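Local coordinates for protein putative NADPH:quinone oxidoreductase (Ralstonia eutropha, PDB 3IUP) that binds NADPH and probably uses it to reduce quinones or related substrates, at residues 12-22 with 70-81; 33-44 with 126-135. All coordinates share one frame; numbering follows the deposited sequence.

Contact 1: 12-22 with 70-81; sequences IKSSGELELSL and PIVTARVPEGAM
Glu17 to Leu20 pair with Val72 to Arg75 as antiparallel strands whose axes approach to 4.6 Å. Leu18 and Ala74 exchange two backbone hydrogen bonds, and so do Leu20 and Val72; one more bond, Val76 N to Gly16 O at 2.8 Å, is almost straight at 177°. On the buried face Leu20 and Val72 lie side by side, CB to CB 4.1 Å, in line with Leu18 and Ala74. The other face is more polar. Glu17 and Glu19 stretch over the methyl groups of Thr73 and Ile71, with Glu19 CG 3.8 Å from Ile71 CG2, and Lys13 NZ bridges the two carboxylates. Arg75 bends at chi2 and chi3 (-65° and -49°), which folds its guanidinium back over the Lys13-Gly16 turn. Arg75 NH2 donates a bent bond to Ser15 O at 3.0 Å, while Gly16 O lies over one face of the group. Met81, a selenomethionine, closes the far side, its CE 3.7 Å from Ser14 O and its SE against Gly16 CA. The type I turn leads from strand 4-12 into 17-26, a beta hairpin that strand 70-75 extends within a five-stranded antiparallel sheet.

Contact 2: 33-44 with 126-135; sequences DEVLIRIEASPL and MYSQYRCIPA
Val35 with Ile133 and Ile37 with Arg131 each exchange a pair of backbone hydrogen bonds, the shortest being Ile37 N to Arg131 O at 2.7 Å; Ala135 N to Asp33 O and Ile39 N to Gln129 O extend the antiparallel pairing at its two ends. The strands run at 154° to each other. Arg38 and Tyr130 lie alongside on one face, and the arginine can be followed outward. Arg38 CB sits 3.6 Å from Tyr130 CE1, CG stays near CE1 and CZ, and Arg38 CD comes to 3.8 Å from Tyr130 OH. CG is anti to the backbone N (chi1 -175°), which carries the chain along the tyrosine; it then bends at chi3, and the guanidinium ends up with its plane nearly perpendicular to the ring (87°). Arg38 NE and NH2 each lie 2.8 Å from Glu40 OE2, and NH1 reaches the Tyr130 hydroxyl through a water. On the same face, Leu36 CD1 packs on Cys132 CB. A second water joins Glu34 OE2 to Cys132 O, while Glu34 OE1 accepts from Gly31 N. Behind the sheet, Ile37 CD1 meets Ile133 CG1. Strand 34-43 has a classic beta bulge at Glu40 and Ala41, both facing Ala99; beyond it, Tyr127 of the other segment reaches Pro43, whose side chain is about 8 Å from bound NADPH. Tyr127 OH donates to Pro43 O at 2.8 Å, with Leu44 CD2 3.4 Å from Tyr127 OH and Ser42 OG, bonded to Glu97 O, at the ring edge. Glu40 OE2, taking two donors from one arginine, is probably held as a carboxylate, and the Tyr127 hydroxyl gives the buried Pro43 carbonyl a hydrogen-bond donor.

From the N terminus, strand 4-12 runs into segment 12-22, the turn and the start of strand 17-26, which is the first half of contact 1; the chain goes on into segment 33-44, the first half of contact 2. It returns at 70-81 to close contact 1 across 47 intervening residues, then passes through strands 90-93, 98-105 and 118-121 before 126-135 closes contact 2 across 81. The two closures therefore cross, since each loop holds one segment of the other. Contact 1 belongs to the five-stranded antiparallel sheet and contact 2 to the mixed sheet. Their centres are 26 Å apart and their nearest atoms about 6 Å, without touching; Tyr127 and Tyr130 of contact 2 nevertheless pack against strand 4-12, next to 17-26.

Contact 1: 12-22 with 70-81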
loop_
_atom_site.group_PDB
_atom_site.type_symbol
_atom_site.label_atom_id
_atom_site.label_comp_id
_atom_site.label_asym_id
_atom_site.label_seq_id
_atom_site.Cartn_x
_atom_site.Cartn_y
_atom_site.Cartn_z
ATOM N N ILE A 12 -5.004 -22.573 -22.183
ATOM C CA ILE A 12 -3.771 -21.905 -22.684
ATOM C C ILE A 12 -2.679 -22.955 -22.737
ATOM O O ILE A 12 -2.308 -23.553 -21.715
ATOM C CB ILE A 12 -3.346 -20.683 -21.860
ATOM C CG1 ILE A 12 -4.442 -19.630 -21.956
ATOM C CG2 ILE A 12 -1.943 -20.152 -22.390
ATOM C CD1 ILE A 12 -4.215 -18.480 -21.146
ATOM N N LYS A 13 -2.153 -23.150 -23.931
ATOM C CA LYS A 13 -1.206 -24.206 -24.208
ATOM C C LYS A 13 0.222 -23.678 -24.159
ATOM O O LYS A 13 0.486 -22.469 -24.302
ATOM C CB LYS A 13 -1.510 -24.806 -25.561
ATOM C CG LYS A 13 -2.941 -25.169 -25.714
ATOM C CD LYS A 13 -3.297 -25.616 -27.079
ATOM C CE LYS A 13 -4.803 -25.723 -27.212
ATOM N NZ LYS A 13 -5.164 -26.285 -28.526
ATOM N N SER A 14 1.153 -24.600 -23.957
ATOM C CA SER A 14 2.549 -24.250 -23.881
ATOM C C SER A 14 3.005 -23.676 -25.216
ATOM O O SER A 14 3.966 -22.928 -25.245
ATOM C CB SER A 14 3.374 -25.479 -23.468
ATOM O OG SER A 14 3.224 -25.623 -22.062
ATOM N N SER A 15 2.311 -24.032 -26.294
ATOM C CA SER A 15 2.537 -23.452 -27.627
ATOM C C SER A 15 2.263 -21.935 -27.751
ATOM O O SER A 15 2.612 -21.345 -28.786
ATOM C CB SER A 15 1.663 -24.181 -28.635
ATOM O OG SER A 15 0.289 -23.878 -28.471
ATOM N N GLY A 16 1.662 -21.302 -26.736
ATOM C CA GLY A 16 1.345 -19.867 -26.785
ATOM C C GLY A 16 -0.064 -19.607 -27.296
ATOM O O GLY A 16 -0.446 -18.458 -27.504
ATOM N N GLU A 17 -0.843 -20.665 -27.497
ATOM C CA GLU A 17 -2.183 -20.551 -28.037
ATOM C C GLU A 17 -3.231 -20.693 -26.928
ATOM O O GLU A 17 -3.162 -21.591 -26.140
ATOM C CB GLU A 17 -2.418 -21.615 -29.083
ATOM C CG GLU A 17 -3.864 -21.729 -29.589
ATOM C CD GLU A 17 -4.088 -22.853 -30.610
ATOM O OE1 GLU A 17 -3.694 -22.653 -31.777
ATOM O OE2 GLU A 17 -4.697 -23.920 -30.281
ATOM N N LEU A 18 -4.202 -19.791 -26.926
ATOM C CA LEU A 18 -5.462 -19.936 -26.201
ATOM C C LEU A 18 -6.456 -20.643 -27.115
ATOM O O LEU A 18 -6.613 -20.253 -28.239
ATOM C CB LEU A 18 -6.015 -18.555 -25.808
ATOM C CG LEU A 18 -7.452 -18.559 -25.267
ATOM C CD1 LEU A 18 -7.536 -19.248 -23.909
ATOM C CD2 LEU A 18 -8.080 -17.168 -25.180
ATOM N N GLU A 19 -7.068 -21.731 -26.646
ATOM C CA GLU A 19 -8.232 -22.354 -27.267
ATOM C C GLU A 19 -9.443 -22.345 -26.308
ATOM O O GLU A 19 -9.377 -22.855 -25.167
ATOM C CB GLU A 19 -7.943 -23.792 -27.726
ATOM C CG GLU A 19 -9.153 -24.462 -28.392
ATOM C CD GLU A 19 -8.959 -25.930 -28.794
ATOM O OE1 GLU A 19 -7.840 -26.471 -28.670
ATOM O OE2 GLU A 19 -9.924 -26.568 -29.245
ATOM N N LEU A 20 -10.550 -21.800 -26.803
ATOM C CA LEU A 20 -11.826 -21.762 -26.131
ATOM C C LEU A 20 -12.737 -22.694 -26.848
ATOM O O LEU A 20 -12.826 -22.661 -28.083
ATOM C CB LEU A 20 -12.460 -20.348 -26.178
ATOM C CG LEU A 20 -11.660 -19.278 -25.483
ATOM C CD1 LEU A 20 -12.304 -17.885 -25.643
ATOM C CD2 LEU A 20 -11.540 -19.606 -24.012
ATOM N N SER A 21 -13.466 -23.516 -26.093
ATOM C CA SER A 21 -14.332 -24.529 -26.677
ATOM C C SER A 21 -15.449 -24.904 -25.724
ATOM O O SER A 21 -15.407 -24.531 -24.565
ATOM C CB SER A 21 -13.515 -25.798 -27.067
ATOM O OG SER A 21 -12.999 -26.411 -25.909
ATOM N N LEU A 22 -16.462 -25.573 -26.258
ATOM C CA LEU A 22 -17.476 -26.224 -25.482
ATOM C C LEU A 22 -17.148 -27.719 -25.425
ATOM O O LEU A 22 -17.137 -28.387 -26.464
ATOM C CB LEU A 22 -18.863 -26.001 -26.096
ATOM C CG LEU A 22 -19.350 -24.564 -26.252
ATOM C CD1 LEU A 22 -20.825 -24.606 -26.673
ATOM C CD2 LEU A 22 -19.153 -23.683 -24.961
ATOM N N PRO A 70 -18.582 -24.015 -31.314
ATOM C CA PRO A 70 -17.572 -23.097 -31.751
ATOM C C PRO A 70 -16.256 -23.248 -31.010
ATOM O O PRO A 70 -16.228 -23.719 -29.850
ATOM C CB PRO A 70 -18.192 -21.719 -31.456
ATOM C CG PRO A 70 -19.088 -21.984 -30.284
ATOM C CD PRO A 70 -19.607 -23.365 -30.463
ATOM N N ILE A 71 -15.183 -22.873 -31.711
ATOM C CA ILE A 71 -13.825 -22.731 -31.179
ATOM C C ILE A 71 -13.268 -21.330 -31.421
ATOM O O ILE A 71 -13.449 -20.744 -32.501
ATOM C CB ILE A 71 -12.896 -23.766 -31.818
ATOM C CG1 ILE A 71 -13.418 -25.172 -31.564
ATOM C CG2 ILE A 71 -11.471 -23.610 -31.281
ATOM C CD1 ILE A 71 -12.957 -26.164 -32.580
ATOM N N VAL A 72 -12.633 -20.751 -30.424
ATOM C CA VAL A 72 -11.864 -19.537 -30.614
ATOM C C VAL A 72 -10.406 -19.842 -30.227
ATOM O O VAL A 72 -10.146 -20.423 -29.163
ATOM C CB VAL A 72 -12.403 -18.344 -29.795
ATOM C CG1 VAL A 72 -11.526 -17.075 -29.995
ATOM C CG2 VAL A 72 -13.881 -18.094 -30.131
ATOM N N THR A 73 -9.472 -19.456 -31.111
ATOM C CA THR A 73 -8.037 -19.472 -30.801
ATOM C C THR A 73 -7.401 -18.091 -30.914
ATOM O O THR A 73 -7.870 -17.251 -31.658
ATOM C CB THR A 73 -7.307 -20.534 -31.642
ATOM O OG1 THR A 73 -7.500 -20.279 -33.031
ATOM C CG2 THR A 73 -7.893 -21.896 -31.387
ATOM N N ALA A 74 -6.391 -17.825 -30.098
ATOM C CA ALA A 74 -5.736 -16.504 -30.059
ATOM C C ALA A 74 -4.320 -16.746 -29.536
ATOM O O ALA A 74 -4.035 -17.847 -29.006
ATOM C CB ALA A 74 -6.504 -15.542 -29.147
ATOM N N ARG A 75 -3.445 -15.739 -29.630
ATOM C CA ARG A 75 -2.072 -15.883 -29.194
ATOM C C ARG A 75 -1.836 -15.145 -27.900
ATOM O O ARG A 75 -2.375 -14.042 -27.679
ATOM C CB ARG A 75 -1.130 -15.316 -30.282
ATOM C CG ARG A 75 -1.407 -15.844 -31.656
ATOM C CD ARG A 75 -1.130 -17.325 -31.707
ATOM N NE ARG A 75 0.189 -17.621 -31.135
ATOM C CZ ARG A 75 0.689 -18.847 -31.045
ATOM N NH1 ARG A 75 0.002 -19.886 -31.497
ATOM N NH2 ARG A 75 1.871 -19.023 -30.492
ATOM N N VAL A 76 -1.065 -15.762 -27.020
ATOM C CA VAL A 76 -0.582 -15.127 -25.824
ATOM C C VAL A 76 0.827 -14.614 -26.164
ATOM O O VAL A 76 1.609 -15.348 -26.732
ATOM C CB VAL A 76 -0.532 -16.108 -24.655
ATOM C CG1 VAL A 76 -0.001 -15.421 -23.360
ATOM C CG2 VAL A 76 -1.933 -16.727 -24.454
ATOM N N PRO A 77 1.136 -13.353 -25.840
ATOM C CA PRO A 77 2.485 -12.895 -26.142
ATOM C C PRO A 77 3.552 -13.458 -25.189
ATOM O O PRO A 77 3.285 -13.578 -23.979
ATOM C CB PRO A 77 2.379 -11.368 -25.982
ATOM C CG PRO A 77 1.175 -11.094 -25.155
ATOM C CD PRO A 77 0.315 -12.338 -25.165
ATOM N N GLU A 78 4.779 -13.682 -25.701
ATOM C CA GLU A 78 5.830 -14.393 -24.926
ATOM C C GLU A 78 6.021 -13.739 -23.563
ATOM O O GLU A 78 6.215 -14.409 -22.531
ATOM C CB GLU A 78 7.172 -14.415 -25.693
ATOM N N GLY A 79 5.927 -12.407 -23.556
ATOM C CA GLY A 79 6.099 -11.629 -22.351
ATOM C C GLY A 79 5.080 -11.886 -21.272
ATOM O O GLY A 79 5.350 -11.667 -20.073
ATOM N N ALA A 80 3.896 -12.339 -21.679
ATOM C CA ALA A 80 2.851 -12.740 -20.734
ATOM C C ALA A 80 2.892 -14.242 -20.330
ATOM O O ALA A 80 2.158 -14.637 -19.428
ATOM C CB ALA A 80 1.483 -12.421 -21.341
HETATM N N MSE A 81 3.751 -15.051 -20.943
HETATM C CA MSE A 81 3.661 -16.517 -20.715
HETATM C C MSE A 81 4.047 -16.901 -19.289
HETATM O O MSE A 81 3.468 -17.855 -18.723
HETATM C CB MSE A 81 4.458 -17.286 -21.752
HETATM C CG MSE A 81 3.815 -17.299 -23.146
HETATM SE SE MSE A 81 2.196 -18.393 -23.139
HETATM C CE MSE A 81 3.143 -20.150 -22.874
HETATM O O HOH W 1 -16.614 -26.346 -29.070
#

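Contact 2: 33-44 with 126-135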
loop_
_atom_site.group_PDB
_atom_site.type_symbol
_atom_site.label_atom_id
_atom_site.label_comp_id
_atom_site.label_asym_id
_atom_site.label_seq_id
_atom_site.Cartn_x
_atom_site.Cartn_y
_atom_site.Cartn_z
ATOM N N ASP A 33 -23.993 -35.641 -0.028
ATOM C CA ASP A 33 -24.014 -34.250 0.367
ATOM C C ASP A 33 -24.057 -33.306 -0.820
ATOM O O ASP A 33 -23.874 -32.117 -0.651
ATOM C CB ASP A 33 -22.796 -33.929 1.249
ATOM C CG ASP A 33 -22.717 -34.845 2.449
ATOM O OD1 ASP A 33 -23.790 -35.061 3.085
ATOM O OD2 ASP A 33 -21.617 -35.404 2.694
ATOM N N GLU A 34 -24.342 -33.833 -2.008
ATOM C CA GLU A 34 -24.321 -33.010 -3.234
ATOM C C GLU A 34 -25.704 -32.851 -3.889
ATOM O O GLU A 34 -26.632 -33.642 -3.666
ATOM C CB GLU A 34 -23.374 -33.615 -4.279
ATOM C CG GLU A 34 -21.891 -33.581 -3.916
ATOM C CD GLU A 34 -21.027 -34.373 -4.896
ATOM O OE1 GLU A 34 -21.443 -35.460 -5.399
ATOM O OE2 GLU A 34 -19.922 -33.867 -5.201
ATOM N N VAL A 35 -25.786 -31.850 -4.754
ATOM C CA VAL A 35 -26.971 -31.659 -5.612
ATOM C C VAL A 35 -26.511 -31.406 -7.035
ATOM O O VAL A 35 -25.386 -30.954 -7.250
ATOM C CB VAL A 35 -27.867 -30.511 -5.117
ATOM C CG1 VAL A 35 -28.419 -30.841 -3.669
ATOM C CG2 VAL A 35 -27.125 -29.157 -5.145
ATOM N N LEU A 36 -27.381 -31.677 -8.000
ATOM C CA LEU A 36 -27.101 -31.385 -9.379
ATOM C C LEU A 36 -27.973 -30.229 -9.765
ATOM O O LEU A 36 -29.201 -30.320 -9.645
ATOM C CB LEU A 36 -27.417 -32.586 -10.272
ATOM C CG LEU A 36 -26.961 -32.439 -11.731
ATOM C CD1 LEU A 36 -25.432 -32.447 -11.795
ATOM C CD2 LEU A 36 -27.599 -33.559 -12.576
ATOM N N ILE A 37 -27.341 -29.144 -10.238
ATOM C CA ILE A 37 -28.050 -27.939 -10.639
ATOM C C ILE A 37 -28.055 -27.787 -12.143
ATOM O O ILE A 37 -26.998 -27.895 -12.796
ATOM C CB ILE A 37 -27.439 -26.682 -10.033
ATOM C CG1 ILE A 37 -27.400 -26.766 -8.499
ATOM C CG2 ILE A 37 -28.184 -25.447 -10.524
ATOM C CD1 ILE A 37 -26.382 -25.773 -7.943
ATOM N N ARG A 38 -29.232 -27.543 -12.715
ATOM C CA ARG A 38 -29.325 -27.139 -14.120
ATOM C C ARG A 38 -29.137 -25.618 -14.136
ATOM O O ARG A 38 -30.018 -24.891 -13.699
ATOM C CB ARG A 38 -30.700 -27.497 -14.718
ATOM C CG ARG A 38 -30.803 -27.188 -16.233
ATOM C CD ARG A 38 -32.135 -27.538 -16.846
ATOM N NE ARG A 38 -33.163 -26.702 -16.265
ATOM C CZ ARG A 38 -34.210 -27.137 -15.563
ATOM N NH1 ARG A 38 -34.438 -28.439 -15.408
ATOM N NH2 ARG A 38 -35.070 -26.266 -15.075
ATOM N N ILE A 39 -27.999 -25.144 -14.651
ATOM C CA ILE A 39 -27.663 -23.720 -14.542
ATOM C C ILE A 39 -28.383 -22.943 -15.657
ATOM O O ILE A 39 -28.300 -23.300 -16.823
ATOM C CB ILE A 39 -26.146 -23.491 -14.582
ATOM C CG1 ILE A 39 -25.468 -24.244 -13.428
ATOM C CG2 ILE A 39 -25.844 -21.979 -14.493
ATOM C CD1 ILE A 39 -23.955 -24.352 -13.548
ATOM N N GLU A 40 -29.122 -21.911 -15.256
ATOM C CA GLU A 40 -29.931 -21.119 -16.196
ATOM C C GLU A 40 -29.480 -19.663 -16.303
ATOM O O GLU A 40 -29.988 -18.917 -17.164
ATOM C CB GLU A 40 -31.417 -21.217 -15.828
ATOM C CG GLU A 40 -31.888 -22.656 -15.960
ATOM C CD GLU A 40 -33.351 -22.864 -15.734
ATOM O OE1 GLU A 40 -34.020 -21.949 -15.270
ATOM O OE2 GLU A 40 -33.840 -23.965 -16.111
ATOM N N ALA A 41 -28.541 -19.243 -15.449
ATOM C CA ALA A 41 -28.110 -17.839 -15.425
ATOM C C ALA A 41 -26.739 -17.746 -14.775
ATOM O O ALA A 41 -26.569 -18.142 -13.624
ATOM C CB ALA A 41 -29.094 -16.939 -14.697
ATOM N N SER A 42 -25.771 -17.203 -15.493
ATOM C CA SER A 42 -24.447 -16.986 -14.934
ATOM C C SER A 42 -23.823 -15.751 -15.608
ATOM O O SER A 42 -23.764 -15.693 -16.826
ATOM C CB SER A 42 -23.597 -18.229 -15.166
ATOM O OG SER A 42 -22.302 -18.112 -14.673
ATOM N N PRO A 43 -23.342 -14.788 -14.821
ATOM C CA PRO A 43 -22.888 -13.544 -15.403
ATOM C C PRO A 43 -21.476 -13.666 -15.922
ATOM O O PRO A 43 -20.714 -14.489 -15.429
ATOM C CB PRO A 43 -22.958 -12.585 -14.212
ATOM C CG PRO A 43 -22.615 -13.434 -13.056
ATOM C CD PRO A 43 -23.294 -14.746 -13.354
ATOM N N LEU A 44 -21.138 -12.837 -16.922
ATOM C CA LEU A 44 -19.780 -12.641 -17.381
ATOM C C LEU A 44 -19.192 -11.429 -16.659
ATOM O O LEU A 44 -19.400 -10.273 -17.047
ATOM C CB LEU A 44 -19.758 -12.414 -18.891
ATOM C CG LEU A 44 -19.804 -13.688 -19.708
ATOM C CD1 LEU A 44 -20.397 -13.413 -21.092
ATOM C CD2 LEU A 44 -18.379 -14.287 -19.801
HETATM N N MSE A 126 -19.238 -22.500 -13.621
HETATM C CA MSE A 126 -20.684 -22.257 -13.774
HETATM C C MSE A 126 -21.123 -22.033 -15.208
HETATM O O MSE A 126 -22.332 -22.030 -15.474
HETATM C CB MSE A 126 -21.191 -21.131 -12.877
HETATM C CG MSE A 126 -20.778 -21.226 -11.428
HETATM SE SE MSE A 126 -21.603 -22.824 -10.579
HETATM C CE MSE A 126 -23.304 -22.263 -10.570
ATOM N N TYR A 127 -20.174 -21.890 -16.139
ATOM C CA TYR A 127 -20.507 -21.811 -17.568
ATOM C C TYR A 127 -20.624 -23.259 -18.104
ATOM O O TYR A 127 -19.743 -23.778 -18.803
ATOM C CB TYR A 127 -19.505 -21.026 -18.388
ATOM C CG TYR A 127 -19.318 -19.594 -17.942
ATOM C CD1 TYR A 127 -20.179 -18.963 -17.047
ATOM C CD2 TYR A 127 -18.214 -18.877 -18.384
ATOM C CE1 TYR A 127 -19.944 -17.649 -16.652
ATOM C CE2 TYR A 127 -17.985 -17.584 -17.992
ATOM C CZ TYR A 127 -18.871 -16.948 -17.134
ATOM O OH TYR A 127 -18.590 -15.674 -16.724
ATOM N N SER A 128 -21.719 -23.882 -17.685
ATOM C CA SER A 128 -21.922 -25.356 -17.784
ATOM C C SER A 128 -23.394 -25.597 -17.768
ATOM O O SER A 128 -24.134 -24.926 -17.044
ATOM C CB SER A 128 -21.331 -26.118 -16.579
ATOM O OG SER A 128 -19.946 -25.833 -16.416
ATOM N N GLN A 129 -23.861 -26.575 -18.529
ATOM C CA GLN A 129 -25.282 -26.872 -18.453
ATOM C C GLN A 129 -25.709 -27.390 -17.077
ATOM O O GLN A 129 -26.795 -27.023 -16.582
ATOM C CB GLN A 129 -25.664 -27.889 -19.512
ATOM C CG GLN A 129 -25.631 -27.360 -20.920
ATOM C CD GLN A 129 -26.149 -28.373 -21.931
ATOM O OE1 GLN A 129 -25.387 -28.948 -22.682
ATOM N NE2 GLN A 129 -27.479 -28.583 -21.944
ATOM N N TYR A 130 -24.866 -28.239 -16.484
ATOM C CA TYR A 130 -25.180 -28.882 -15.165
ATOM C C TYR A 130 -23.980 -28.817 -14.307
ATOM O O TYR A 130 -22.867 -29.012 -14.816
ATOM C CB TYR A 130 -25.552 -30.368 -15.354
ATOM C CG TYR A 130 -26.851 -30.505 -16.058
ATOM C CD1 TYR A 130 -28.042 -30.457 -15.345
ATOM C CD2 TYR A 130 -26.898 -30.632 -17.445
ATOM C CE1 TYR A 130 -29.256 -30.539 -16.008
ATOM C CE2 TYR A 130 -28.098 -30.693 -18.120
ATOM C CZ TYR A 130 -29.269 -30.648 -17.399
ATOM O OH TYR A 130 -30.485 -30.709 -18.037
ATOM N N ARG A 131 -24.190 -28.550 -13.005
ATOM C CA ARG A 131 -23.086 -28.587 -12.030
ATOM C C ARG A 131 -23.507 -29.387 -10.820
ATOM O O ARG A 131 -24.616 -29.188 -10.310
ATOM C CB ARG A 131 -22.624 -27.168 -11.641
ATOM C CG ARG A 131 -21.651 -26.595 -12.662
ATOM C CD ARG A 131 -20.238 -27.142 -12.479
ATOM N NE ARG A 131 -19.577 -26.456 -11.373
ATOM C CZ ARG A 131 -19.146 -27.018 -10.245
ATOM N NH1 ARG A 131 -19.254 -28.338 -10.043
ATOM N NH2 ARG A 131 -18.567 -26.261 -9.322
ATOM N N CYS A 132 -22.622 -30.285 -10.410
ATOM C CA CYS A 132 -22.776 -31.117 -9.233
ATOM C C CYS A 132 -21.951 -30.503 -8.135
ATOM O O CYS A 132 -20.712 -30.424 -8.235
ATOM C CB CYS A 132 -22.290 -32.517 -9.499
ATOM S SG CYS A 132 -22.569 -33.606 -8.096
ATOM N N ILE A 133 -22.630 -29.946 -7.151
ATOM C CA ILE A 133 -21.925 -29.222 -6.114
ATOM C C ILE A 133 -22.468 -29.543 -4.750
ATOM O O ILE A 133 -23.586 -29.976 -4.640
ATOM C CB ILE A 133 -21.932 -27.723 -6.350
ATOM C CG1 ILE A 133 -23.232 -27.085 -5.968
ATOM C CG2 ILE A 133 -21.609 -27.372 -7.816
ATOM C CD1 ILE A 133 -22.967 -25.655 -5.555
ATOM N N PRO A 134 -21.661 -29.321 -3.709
ATOM C CA PRO A 134 -22.166 -29.591 -2.359
ATOM C C PRO A 134 -23.361 -28.753 -1.988
ATOM O O PRO A 134 -23.411 -27.541 -2.268
ATOM C CB PRO A 134 -20.989 -29.259 -1.457
ATOM C CG PRO A 134 -19.796 -29.451 -2.326
ATOM C CD PRO A 134 -20.230 -28.985 -3.690
ATOM N N ALA A 135 -24.326 -29.426 -1.386
ATOM C CA ALA A 135 -25.494 -28.807 -0.798
ATOM C C ALA A 135 -25.088 -27.567 -0.001
ATOM O O ALA A 135 -25.765 -26.550 -0.082
ATOM C CB ALA A 135 -26.219 -29.798 0.100
HETATM O O HOH W 2 -19.161 -31.389 -5.910
HETATM O O HOH W 3 -33.019 -30.805 -16.593
#